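Local coordinates for Glyco_hydro_cc domain-containing protein (Trichoderma gamsii, PDB 6UBD) that binds oligosaccharides, probably beta-1,3-glucan fragments, as a fungal member of subgroup VII of glycoside hydrolase family 128, at residues F104-C109 / S171-K176; S153-F158 / N191-P196; L197-F202 / D229-N234; Y240-G245 / S250-V255. One frame throughout, in Å; residues are numbered along the deposited sequence.

Interaction 1 of 4, residues F104-C109 / S171-K176; sequences FNEPDC and SIHIFK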
# COMPACT_ATOMS: atom_id res chain seq x y z
N PHE A 104 8.58 5.61 -0.67
CA PHE A 104 7.81 6.86 -0.53
C PHE A 104 6.34 6.68 -1.00
O PHE A 104 6.10 6.00 -2.01
CB PHE A 104 8.48 8.02 -1.23
CG PHE A 104 9.98 8.00 -1.09
CD1 PHE A 104 10.62 8.17 0.15
CD2 PHE A 104 10.79 7.69 -2.18
CE1 PHE A 104 12.00 8.04 0.30
CE2 PHE A 104 12.16 7.53 -2.02
CZ PHE A 104 12.75 7.70 -0.80
N ASN A 105 5.48 7.45 -0.31
CA ASN A 105 4.03 7.45 -0.68
C ASN A 105 3.73 8.56 -1.71
O ASN A 105 3.61 9.71 -1.28
CB ASN A 105 3.21 7.53 0.60
CG ASN A 105 1.71 7.39 0.36
OD1 ASN A 105 1.30 6.23 0.17
ND2 ASN A 105 1.00 8.49 0.18
N GLU A 106 3.58 8.19 -2.98
CA GLU A 106 3.11 9.15 -4.03
C GLU A 106 4.06 10.36 -4.13
O GLU A 106 3.64 11.51 -4.05
CB GLU A 106 1.66 9.56 -3.74
CG GLU A 106 0.68 8.33 -3.78
CD GLU A 106 -0.79 8.70 -3.67
OE1 GLU A 106 -1.08 9.86 -3.29
OE2 GLU A 106 -1.64 7.78 -3.91
N PRO A 107 5.37 10.14 -4.42
CA PRO A 107 6.31 11.26 -4.63
C PRO A 107 5.90 12.11 -5.84
O PRO A 107 6.37 13.26 -5.93
CB PRO A 107 7.64 10.54 -4.77
CG PRO A 107 7.30 9.22 -5.42
CD PRO A 107 6.01 8.83 -4.70
N ASP A 108 5.12 11.55 -6.79
CA ASP A 108 4.62 12.21 -8.01
C ASP A 108 3.33 13.01 -7.79
O ASP A 108 2.82 13.54 -8.80
CB ASP A 108 4.47 11.17 -9.14
CG ASP A 108 3.60 9.95 -8.82
OD1 ASP A 108 3.40 9.63 -7.62
OD2 ASP A 108 3.14 9.33 -9.83
N CYS A 109 2.89 13.21 -6.56
CA CYS A 109 1.72 14.08 -6.27
C CYS A 109 2.09 15.07 -5.13
O CYS A 109 3.10 14.88 -4.41
CB CYS A 109 0.48 13.29 -5.90
SG CYS A 109 -0.58 12.76 -7.26
N SER A 171 5.42 -1.61 -5.22
CA SER A 171 4.20 -1.10 -4.52
C SER A 171 3.40 -0.29 -5.51
O SER A 171 3.94 0.64 -6.16
CB SER A 171 4.62 -0.18 -3.36
OG SER A 171 5.49 -0.81 -2.46
N ILE A 172 2.08 -0.58 -5.62
CA ILE A 172 1.13 0.13 -6.52
C ILE A 172 -0.12 0.58 -5.78
O ILE A 172 -0.54 -0.07 -4.80
CB ILE A 172 0.87 -0.69 -7.81
CG1 ILE A 172 -0.06 -1.89 -7.58
CG2 ILE A 172 2.23 -1.10 -8.43
CD1 ILE A 172 -0.44 -2.61 -8.91
N HIS A 173 -0.68 1.67 -6.25
CA HIS A 173 -1.97 2.20 -5.77
C HIS A 173 -2.99 2.03 -6.91
O HIS A 173 -2.72 2.48 -8.02
CB HIS A 173 -1.84 3.69 -5.40
CG HIS A 173 -1.13 3.91 -4.09
ND1 HIS A 173 -1.02 5.18 -3.52
CD2 HIS A 173 -0.58 3.02 -3.23
CE1 HIS A 173 -0.39 5.02 -2.34
NE2 HIS A 173 -0.12 3.73 -2.13
N ILE A 174 -4.14 1.39 -6.63
CA ILE A 174 -5.21 1.20 -7.67
C ILE A 174 -6.49 1.96 -7.27
O ILE A 174 -7.15 1.59 -6.27
CB ILE A 174 -5.44 -0.30 -7.86
CG1 ILE A 174 -4.18 -1.02 -8.38
CG2 ILE A 174 -6.61 -0.48 -8.86
CD1 ILE A 174 -4.32 -2.51 -8.69
N PHE A 175 -6.73 3.02 -7.99
CA PHE A 175 -7.92 3.90 -7.82
C PHE A 175 -8.58 3.90 -9.18
O PHE A 175 -8.24 4.67 -10.07
CB PHE A 175 -7.55 5.28 -7.32
CG PHE A 175 -6.82 5.28 -6.00
CD1 PHE A 175 -7.43 4.79 -4.86
CD2 PHE A 175 -5.57 5.86 -5.90
CE1 PHE A 175 -6.78 4.83 -3.66
CE2 PHE A 175 -4.89 5.86 -4.68
CZ PHE A 175 -5.49 5.31 -3.55
N LYS A 176 -9.59 3.01 -9.37
CA LYS A 176 -10.25 2.73 -10.67
C LYS A 176 -11.72 2.35 -10.41
O LYS A 176 -12.06 1.99 -9.26
CB LYS A 176 -9.58 1.59 -11.45
CG LYS A 176 -8.12 1.83 -11.85
CD LYS A 176 -7.99 2.91 -12.96
CE LYS A 176 -6.57 3.22 -13.36
NZ LYS A 176 -6.54 4.26 -14.41
O HOH W 1 1.08 3.42 0.32

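Interaction 2 of 4, residues S153-F158 / N191-P196; sequences SWLKQF and NTYQKP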
# COMPACT_ATOMS: atom_id res chain seq x y z
N SER A 153 5.65 8.26 -14.81
CA SER A 153 7.04 8.43 -15.31
C SER A 153 8.04 8.51 -14.16
O SER A 153 9.26 8.36 -14.45
CB SER A 153 7.14 9.56 -16.27
OG SER A 153 6.83 10.80 -15.60
N TRP A 154 7.69 8.82 -12.93
CA TRP A 154 8.68 9.02 -11.84
C TRP A 154 9.43 7.70 -11.56
O TRP A 154 10.67 7.76 -11.38
CB TRP A 154 7.89 9.60 -10.61
CG TRP A 154 8.72 10.06 -9.44
CD1 TRP A 154 8.87 11.37 -9.08
CD2 TRP A 154 9.42 9.29 -8.44
NE1 TRP A 154 9.63 11.48 -7.94
CE2 TRP A 154 9.97 10.22 -7.54
CE3 TRP A 154 9.64 7.92 -8.17
CZ2 TRP A 154 10.78 9.85 -6.46
CZ3 TRP A 154 10.43 7.53 -7.11
CH2 TRP A 154 10.98 8.50 -6.25
N LEU A 155 8.70 6.58 -11.37
CA LEU A 155 9.35 5.32 -10.98
C LEU A 155 10.22 4.86 -12.16
O LEU A 155 11.27 4.25 -11.91
CB LEU A 155 8.29 4.29 -10.59
CG LEU A 155 8.86 3.05 -9.89
CD1 LEU A 155 9.52 3.40 -8.55
CD2 LEU A 155 7.78 2.02 -9.67
N LYS A 156 9.84 5.14 -13.37
CA LYS A 156 10.66 4.69 -14.53
C LYS A 156 12.04 5.37 -14.50
O LYS A 156 13.07 4.68 -14.74
CB LYS A 156 9.88 4.97 -15.83
CG LYS A 156 10.60 4.43 -17.04
CD LYS A 156 9.75 4.42 -18.25
CE LYS A 156 8.69 3.37 -18.09
NZ LYS A 156 7.77 3.34 -19.25
N GLN A 157 12.04 6.65 -14.15
CA GLN A 157 13.29 7.43 -14.04
C GLN A 157 14.06 6.96 -12.79
O GLN A 157 15.31 6.75 -12.88
CB GLN A 157 12.91 8.90 -14.05
CG GLN A 157 14.15 9.81 -14.06
CD GLN A 157 14.91 9.73 -15.37
OE1 GLN A 157 14.33 9.55 -16.44
NE2 GLN A 157 16.21 9.92 -15.33
N PHE A 158 13.39 6.77 -11.65
CA PHE A 158 14.05 6.34 -10.39
C PHE A 158 14.75 5.00 -10.64
O PHE A 158 15.87 4.78 -10.17
CB PHE A 158 12.95 6.23 -9.32
CG PHE A 158 13.41 5.78 -7.95
CD1 PHE A 158 14.05 6.63 -7.08
CD2 PHE A 158 13.15 4.49 -7.51
CE1 PHE A 158 14.43 6.22 -5.82
CE2 PHE A 158 13.51 4.08 -6.23
CZ PHE A 158 14.19 4.94 -5.38
N ASN A 191 4.69 -5.84 -16.56
CA ASN A 191 5.43 -5.77 -17.84
C ASN A 191 6.66 -4.85 -17.75
O ASN A 191 7.75 -5.18 -18.30
CB ASN A 191 4.55 -5.33 -19.01
CG ASN A 191 3.53 -6.34 -19.46
OD1 ASN A 191 2.52 -5.94 -20.03
ND2 ASN A 191 3.82 -7.61 -19.27
N THR A 192 6.50 -3.72 -17.03
CA THR A 192 7.56 -2.68 -16.96
C THR A 192 8.69 -3.08 -15.96
O THR A 192 9.87 -2.91 -16.28
CB THR A 192 6.95 -1.32 -16.62
OG1 THR A 192 5.95 -0.97 -17.61
CG2 THR A 192 8.04 -0.27 -16.62
N TYR A 193 8.33 -3.63 -14.78
CA TYR A 193 9.33 -3.86 -13.69
C TYR A 193 9.62 -5.33 -13.44
O TYR A 193 10.63 -5.64 -12.80
CB TYR A 193 8.98 -3.03 -12.45
CG TYR A 193 8.88 -1.55 -12.74
CD1 TYR A 193 10.04 -0.77 -12.85
CD2 TYR A 193 7.65 -0.91 -12.90
CE1 TYR A 193 9.96 0.57 -13.20
CE2 TYR A 193 7.57 0.43 -13.24
CZ TYR A 193 8.73 1.18 -13.38
OH TYR A 193 8.70 2.49 -13.73
N GLN A 194 8.71 -6.24 -13.82
CA GLN A 194 9.09 -7.68 -13.84
C GLN A 194 9.37 -8.24 -12.42
O GLN A 194 10.13 -9.20 -12.30
CB GLN A 194 10.25 -7.90 -14.83
CG GLN A 194 9.81 -7.57 -16.26
CD GLN A 194 9.22 -8.74 -17.03
OE1 GLN A 194 9.82 -9.83 -17.15
NE2 GLN A 194 8.01 -8.58 -17.52
N LYS A 195 8.74 -7.63 -11.40
CA LYS A 195 8.83 -8.05 -10.01
C LYS A 195 7.42 -8.27 -9.46
O LYS A 195 6.45 -7.64 -9.90
CB LYS A 195 9.61 -7.02 -9.18
CG LYS A 195 11.09 -6.91 -9.58
CD LYS A 195 11.89 -5.81 -8.89
CE LYS A 195 13.36 -5.81 -9.26
NZ LYS A 195 14.12 -4.65 -8.66
N PRO A 196 7.30 -9.09 -8.39
CA PRO A 196 5.98 -9.24 -7.76
C PRO A 196 5.39 -7.90 -7.28
O PRO A 196 6.16 -6.96 -6.89
CB PRO A 196 6.27 -10.17 -6.57
CG PRO A 196 7.52 -10.92 -6.98
CD PRO A 196 8.33 -9.94 -7.75
O HOH W 2 6.75 0.86 -19.67

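Interaction 3 of 4, residues L197-F202 / D229-N234; sequences LWVTEF and DLFEAN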
# COMPACT_ATOMS: atom_id res chain seq x y z
N LEU A 197 4.07 -7.80 -7.29
CA LEU A 197 3.34 -6.59 -6.94
C LEU A 197 2.73 -6.66 -5.55
O LEU A 197 2.11 -7.72 -5.18
CB LEU A 197 2.21 -6.38 -7.97
CG LEU A 197 2.58 -6.42 -9.46
CD1 LEU A 197 1.33 -6.31 -10.31
CD2 LEU A 197 3.68 -5.36 -9.84
N TRP A 198 2.74 -5.56 -4.81
CA TRP A 198 1.85 -5.32 -3.66
C TRP A 198 0.97 -4.15 -3.97
O TRP A 198 1.45 -3.05 -4.38
CB TRP A 198 2.62 -4.99 -2.38
CG TRP A 198 3.34 -6.10 -1.68
CD1 TRP A 198 3.82 -7.27 -2.21
CD2 TRP A 198 3.67 -6.12 -0.28
NE1 TRP A 198 4.44 -8.02 -1.23
CE2 TRP A 198 4.36 -7.34 -0.04
CE3 TRP A 198 3.41 -5.26 0.78
CZ2 TRP A 198 4.82 -7.67 1.23
CZ3 TRP A 198 3.86 -5.61 2.04
CH2 TRP A 198 4.54 -6.81 2.25
N VAL A 199 -0.37 -4.35 -3.83
CA VAL A 199 -1.35 -3.24 -3.98
C VAL A 199 -1.52 -2.60 -2.61
O VAL A 199 -2.26 -3.11 -1.76
CB VAL A 199 -2.69 -3.74 -4.54
CG1 VAL A 199 -3.67 -2.58 -4.78
CG2 VAL A 199 -2.49 -4.48 -5.85
N THR A 200 -0.75 -1.55 -2.33
CA THR A 200 -0.59 -1.05 -0.96
C THR A 200 -1.72 -0.07 -0.55
O THR A 200 -1.85 0.23 0.66
CB THR A 200 0.82 -0.49 -0.76
OG1 THR A 200 0.98 0.61 -1.67
CG2 THR A 200 1.91 -1.56 -0.93
N GLU A 201 -2.46 0.42 -1.54
CA GLU A 201 -3.77 1.08 -1.31
C GLU A 201 -4.64 0.76 -2.52
O GLU A 201 -4.18 0.80 -3.64
CB GLU A 201 -3.74 2.61 -1.23
CG GLU A 201 -2.99 3.18 -0.01
CD GLU A 201 -3.01 4.70 -0.04
OE1 GLU A 201 -4.06 5.25 -0.38
OE2 GLU A 201 -2.01 5.33 0.29
N PHE A 202 -5.95 0.49 -2.30
CA PHE A 202 -6.98 0.44 -3.39
C PHE A 202 -8.31 1.00 -2.88
O PHE A 202 -8.63 0.94 -1.69
CB PHE A 202 -7.09 -0.95 -4.04
CG PHE A 202 -7.77 -1.99 -3.14
CD1 PHE A 202 -9.16 -2.05 -3.04
CD2 PHE A 202 -7.02 -2.92 -2.43
CE1 PHE A 202 -9.75 -2.99 -2.20
CE2 PHE A 202 -7.63 -3.83 -1.56
CZ PHE A 202 -8.99 -3.87 -1.46
N ASP A 229 -11.37 -11.26 -5.71
CA ASP A 229 -11.23 -12.50 -6.50
C ASP A 229 -10.09 -12.35 -7.52
O ASP A 229 -9.35 -13.32 -7.77
CB ASP A 229 -12.56 -12.86 -7.18
CG ASP A 229 -13.68 -13.37 -6.27
OD1 ASP A 229 -13.34 -13.81 -5.13
OD2 ASP A 229 -14.89 -13.35 -6.72
N LEU A 230 -10.07 -11.21 -8.20
CA LEU A 230 -9.03 -10.97 -9.25
C LEU A 230 -7.63 -11.04 -8.61
O LEU A 230 -6.75 -11.74 -9.15
CB LEU A 230 -9.30 -9.63 -9.93
CG LEU A 230 -8.43 -9.24 -11.17
CD1 LEU A 230 -9.16 -8.10 -11.92
CD2 LEU A 230 -7.04 -8.81 -10.85
N PHE A 231 -7.45 -10.33 -7.50
CA PHE A 231 -6.11 -10.32 -6.83
C PHE A 231 -5.73 -11.74 -6.40
O PHE A 231 -4.57 -12.14 -6.56
CB PHE A 231 -6.14 -9.39 -5.60
CG PHE A 231 -6.23 -7.90 -5.87
CD1 PHE A 231 -5.80 -7.31 -7.05
CD2 PHE A 231 -6.74 -7.05 -4.89
CE1 PHE A 231 -5.88 -5.93 -7.24
CE2 PHE A 231 -6.77 -5.67 -5.06
CZ PHE A 231 -6.28 -5.11 -6.24
N GLU A 232 -6.64 -12.50 -5.75
CA GLU A 232 -6.30 -13.86 -5.24
C GLU A 232 -5.89 -14.80 -6.40
O GLU A 232 -4.94 -15.59 -6.24
CB GLU A 232 -7.42 -14.42 -4.35
CG GLU A 232 -7.58 -13.70 -3.01
CD GLU A 232 -6.48 -14.02 -1.99
OE1 GLU A 232 -5.65 -14.96 -2.23
OE2 GLU A 232 -6.46 -13.28 -0.93
N ALA A 233 -6.52 -14.68 -7.57
CA ALA A 233 -6.21 -15.53 -8.73
C ALA A 233 -4.94 -15.06 -9.48
O ALA A 233 -4.38 -15.90 -10.15
CB ALA A 233 -7.43 -15.58 -9.62
N ASN A 234 -4.55 -13.80 -9.35
CA ASN A 234 -3.46 -13.27 -10.19
C ASN A 234 -2.09 -13.70 -9.60
O ASN A 234 -1.76 -13.37 -8.42
CB ASN A 234 -3.54 -11.74 -10.31
CG ASN A 234 -2.49 -11.22 -11.27
OD1 ASN A 234 -1.32 -11.10 -10.94
ND2 ASN A 234 -2.94 -10.87 -12.47

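Interaction 4 of 4, residues Y240-G245 / S250-V255; sequences YAYTDG and SVWPPV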
# COMPACT_ATOMS: atom_id res chain seq x y z
N TYR A 240 -2.34 -7.29 -0.95
CA TYR A 240 -3.24 -6.16 -1.25
C TYR A 240 -3.76 -5.55 0.05
O TYR A 240 -3.87 -6.28 1.06
CB TYR A 240 -4.37 -6.55 -2.21
CG TYR A 240 -5.23 -7.72 -1.77
CD1 TYR A 240 -6.28 -7.54 -0.84
CD2 TYR A 240 -4.99 -8.99 -2.27
CE1 TYR A 240 -7.06 -8.63 -0.41
CE2 TYR A 240 -5.79 -10.08 -1.87
CZ TYR A 240 -6.82 -9.89 -0.93
OH TYR A 240 -7.61 -10.97 -0.48
N ALA A 241 -4.20 -4.32 0.03
CA ALA A 241 -4.63 -3.61 1.25
C ALA A 241 -5.70 -2.55 0.95
O ALA A 241 -5.49 -1.59 0.20
CB ALA A 241 -3.45 -2.98 1.95
N TYR A 242 -6.90 -2.72 1.56
CA TYR A 242 -8.03 -1.75 1.52
C TYR A 242 -7.64 -0.48 2.31
O TYR A 242 -7.29 -0.66 3.47
CB TYR A 242 -9.26 -2.47 2.13
CG TYR A 242 -10.61 -1.78 2.06
CD1 TYR A 242 -10.80 -0.53 2.63
CD2 TYR A 242 -11.69 -2.41 1.45
CE1 TYR A 242 -12.05 0.09 2.57
CE2 TYR A 242 -12.95 -1.84 1.43
CZ TYR A 242 -13.15 -0.60 2.01
OH TYR A 242 -14.43 -0.05 1.92
N THR A 243 -7.73 0.70 1.71
CA THR A 243 -7.36 1.96 2.40
C THR A 243 -8.56 2.59 3.11
O THR A 243 -9.69 2.63 2.56
CB THR A 243 -6.68 2.92 1.42
OG1 THR A 243 -6.24 4.02 2.25
CG2 THR A 243 -7.54 3.45 0.30
N ASP A 244 -8.32 3.22 4.24
CA ASP A 244 -9.30 4.06 4.94
C ASP A 244 -8.89 5.54 4.90
O ASP A 244 -9.39 6.34 5.71
CB ASP A 244 -9.54 3.56 6.35
CG ASP A 244 -8.35 3.66 7.30
OD1 ASP A 244 -7.33 4.25 6.94
OD2 ASP A 244 -8.49 3.11 8.40
N GLY A 245 -7.93 5.94 4.04
CA GLY A 245 -7.51 7.34 3.96
C GLY A 245 -8.64 8.28 3.61
O GLY A 245 -9.67 7.91 3.03
N SER A 250 -18.02 9.48 1.43
CA SER A 250 -18.70 9.01 2.65
C SER A 250 -19.06 7.51 2.60
O SER A 250 -19.40 6.95 3.65
CB SER A 250 -19.91 9.84 2.93
OG SER A 250 -20.92 9.56 1.98
N VAL A 251 -18.99 6.89 1.41
CA VAL A 251 -19.48 5.50 1.22
C VAL A 251 -18.31 4.47 1.32
O VAL A 251 -18.51 3.42 1.99
CB VAL A 251 -20.26 5.40 -0.10
CG1 VAL A 251 -20.91 4.03 -0.22
CG2 VAL A 251 -21.34 6.49 -0.18
N TRP A 252 -17.15 4.79 0.75
CA TRP A 252 -15.97 3.90 0.83
C TRP A 252 -15.50 3.64 2.26
O TRP A 252 -15.02 2.52 2.54
CB TRP A 252 -14.84 4.50 -0.06
CG TRP A 252 -13.65 3.61 -0.09
CD1 TRP A 252 -12.50 3.73 0.66
CD2 TRP A 252 -13.51 2.36 -0.79
NE1 TRP A 252 -11.72 2.63 0.49
CE2 TRP A 252 -12.31 1.74 -0.36
CE3 TRP A 252 -14.33 1.66 -1.69
CZ2 TRP A 252 -11.90 0.51 -0.86
CZ3 TRP A 252 -13.94 0.44 -2.17
CH2 TRP A 252 -12.73 -0.16 -1.74
N PRO A 253 -15.56 4.60 3.21
CA PRO A 253 -14.97 4.33 4.54
C PRO A 253 -15.47 3.01 5.14
O PRO A 253 -16.68 2.76 5.11
CB PRO A 253 -15.40 5.52 5.42
CG PRO A 253 -15.44 6.62 4.43
CD PRO A 253 -16.00 6.01 3.13
N PRO A 254 -14.56 2.15 5.68
CA PRO A 254 -15.00 0.82 6.13
C PRO A 254 -15.68 0.83 7.51
O PRO A 254 -16.13 -0.28 7.90
CB PRO A 254 -13.69 0.04 6.12
CG PRO A 254 -12.65 1.10 6.44
CD PRO A 254 -13.10 2.33 5.68
N VAL A 255 -15.76 1.97 8.20
CA VAL A 255 -16.40 2.09 9.55
C VAL A 255 -17.41 3.24 9.48
O VAL A 255 -17.12 4.30 8.93
CB VAL A 255 -15.36 2.35 10.66
CG1 VAL A 255 -16.05 2.38 12.03
CG2 VAL A 255 -14.28 1.30 10.69

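Interaction 1 of 4, residues F104-C109 / S171-K176
Glu106 reaches across to His173 on an almost fully stretched chain. Its CB is placed by a backbone with positive phi, as the first residue of a type I turn that ends at Cys109. CG lies 3.6 Å from His173 ND1, and CD continues in the extended line (chi2 -173°), delivering OE2 to the imidazole. There His173 ND1 donates to Glu106 OE2 over 2.7 Å. The acceptor sits in the ring plane, but the donor comes on the anti side of OE2, 26° out of the carboxylate plane; the two flat groups are turned 63° apart. OE2 also comes to the edge of the Phe175 ring, 3.9 Å from CE2, while OE1 is bonded to Ser115 OG. The Asn105-Glu106 pair follows strand 100-102, consistent with the Asn-Glu signature of clan GH-A barrels, whose glutamate serves as acid/base in active members. An alanine in place of Glu106 is likely to leave the ND1 hydrogen of His173 without its acceptor and the imidazole freer to turn. Asn105 approaches another part of the ring's edge: OD1 is 3.3 Å from His173 CE1. A water donates to Asn105 OD1 at 2.8 Å and bonds His173 NE2 at 2.7 Å.

Interaction 2 of 4, residues S153-F158 / N191-P196
A water oxygen is held between Lys156 and Thr192: it accepts from Lys156 NZ at 2.7 Å and donates to Thr192 OG1 at 2.9 Å. Thr192 OG1 has a second partner in the carbonyl oxygen of Tyr188, one turn back in its own helix. The lysine chain is bent at chi3 (-70°), and its CE passes 4.0 Å from Thr192 CG2, the two side chains crossing at about a right angle on the more exposed flank.

Deeper in, the Tyr193 ring pushes its hydroxyl against the start of helix 154-159. Tyr193 OH lies 2.9 Å from Lys156 N, yet the angle is too poor for a bond. The hydroxyl is instead bonded to Glu152 OE2, while Glu152 OE1 takes the amide of Lys156, so one carboxylate serves both, which probably accounts for their closeness. Leu155 covers one face of the tyrosine. Its CD2 stands 4.2 Å from the ring centroid, 23° off the normal, a CH-pi contact displaced toward the rim at the CE2-CZ bond. Thr192 CG2, from the tyrosine's own helix, lies over the opposite face, so the ring is held between two methyl groups.

The first turn of helix 154-159 thus meets the last turn of helix 179-193, the helix that connects neighbouring parallel strands 170-176 and 197-206 in a beta-alpha-beta crossover of the barrel.

Interaction 3 of 4, residues L197-F202 / D229-N234
In the interface between barrel strand and outer helix, Phe231 of helix 217-233 projects its ring onto Val199 and Phe202 of strand 197-206. Val199 brings both methyls to the far end of the ring: CG1 and CG2 are each 3.9 Å from Phe231 CZ, and the two side chains cross at about a right angle. Beside CZ, the Phe231 CE2 atom stands over one face of Phe202, toward its rim and 3.8 Å from Phe202 CD2. The centroids are 5.6 Å apart and the planes 68° apart, so this is an edge-to-face pair with Phe231 supplying the edge. The helix connects parallel neighbours 197-206 and 237-243, a beta-alpha-beta crossover of the barrel, and Tyr240 on the second of these strands also meets the Phe231 ring. Val199 and Phe202, three residues apart, both point toward the helix, consistent with the break from extended geometry at Thr200 (psi -15°). Were Phe231 replaced by an alanine, a gap would probably open between helix and strand, and the Val199 methyls and the Phe202 face would lose this ring. Phe202 CG lies between its backbone N and carbonyl carbon (chi1 73°), which presents the ring face to the incoming edge.

Interaction 4 of 4, residues Y240-G245 / S250-V255
Tyr242 and Trp252 form the tight half of this contact. Their side chains arrive from opposite directions and overlap as an offset stack, the tyrosine ring and the six-membered indole ring tilted by only 16° with centroids 4.2 Å apart. Trp252 CZ2 sits over the middle of the tyrosine, 3.3 Å from Tyr242 CZ. With CG anti to the backbone N (chi1 -176°), Trp252 carries its indole over the tyrosine. Two hydrogen bonds fix the slide between the rings. Tyr242 OH donates to Trp252 O over 2.7 Å, in the carbonyl plane, and Trp252 NE1 donates to Thr243 O over 2.9 Å, approaching close to the C=O axis. Thr243 also makes an ST turn, its OG1 accepting from Gly245 N, as strand 237-243 gives way to the loop.

The other half is looser. Pro254 CB is 3.9 Å from Tyr242 CE1, and Pro254 CD is 3.8 Å from Asp244 CB. Asp244 is partly exposed, and its OD2 bonds Thr41 OG1, a partner beyond the two segments. Two polar groups of the buried aromatic pair are thus satisfied: the tyrosine hydroxyl and the indole N-H each find a backbone carbonyl, tying the loop back to the strand that precedes it.

Interactions 1, 3 and 4 share one sheet. Strands 170-176 and 197-206 are joined by probable hydrogen bonds, Ile172 N to Trp198 O at 2.8 Å and Ile172 O to Thr200 N at 2.9 Å. His173 CE1 of interaction 1 lies 3.1 Å from Glu201 OE2 of 197-202, and Glu106 CD is 5.8 Å from Glu201 CD, a spacing consistent with the carboxylate pair of retaining GH-A active sites. Interaction 3 meets interaction 4 through Glu232 OE2 and Tyr240 OH, 2.6 Å apart. Interaction 2 packs against interaction 1, Trp154 CE2 lying 3.6 Å from Pro107 CG, and its centre is about 26 Å from that of interaction 4, across the chain's centre.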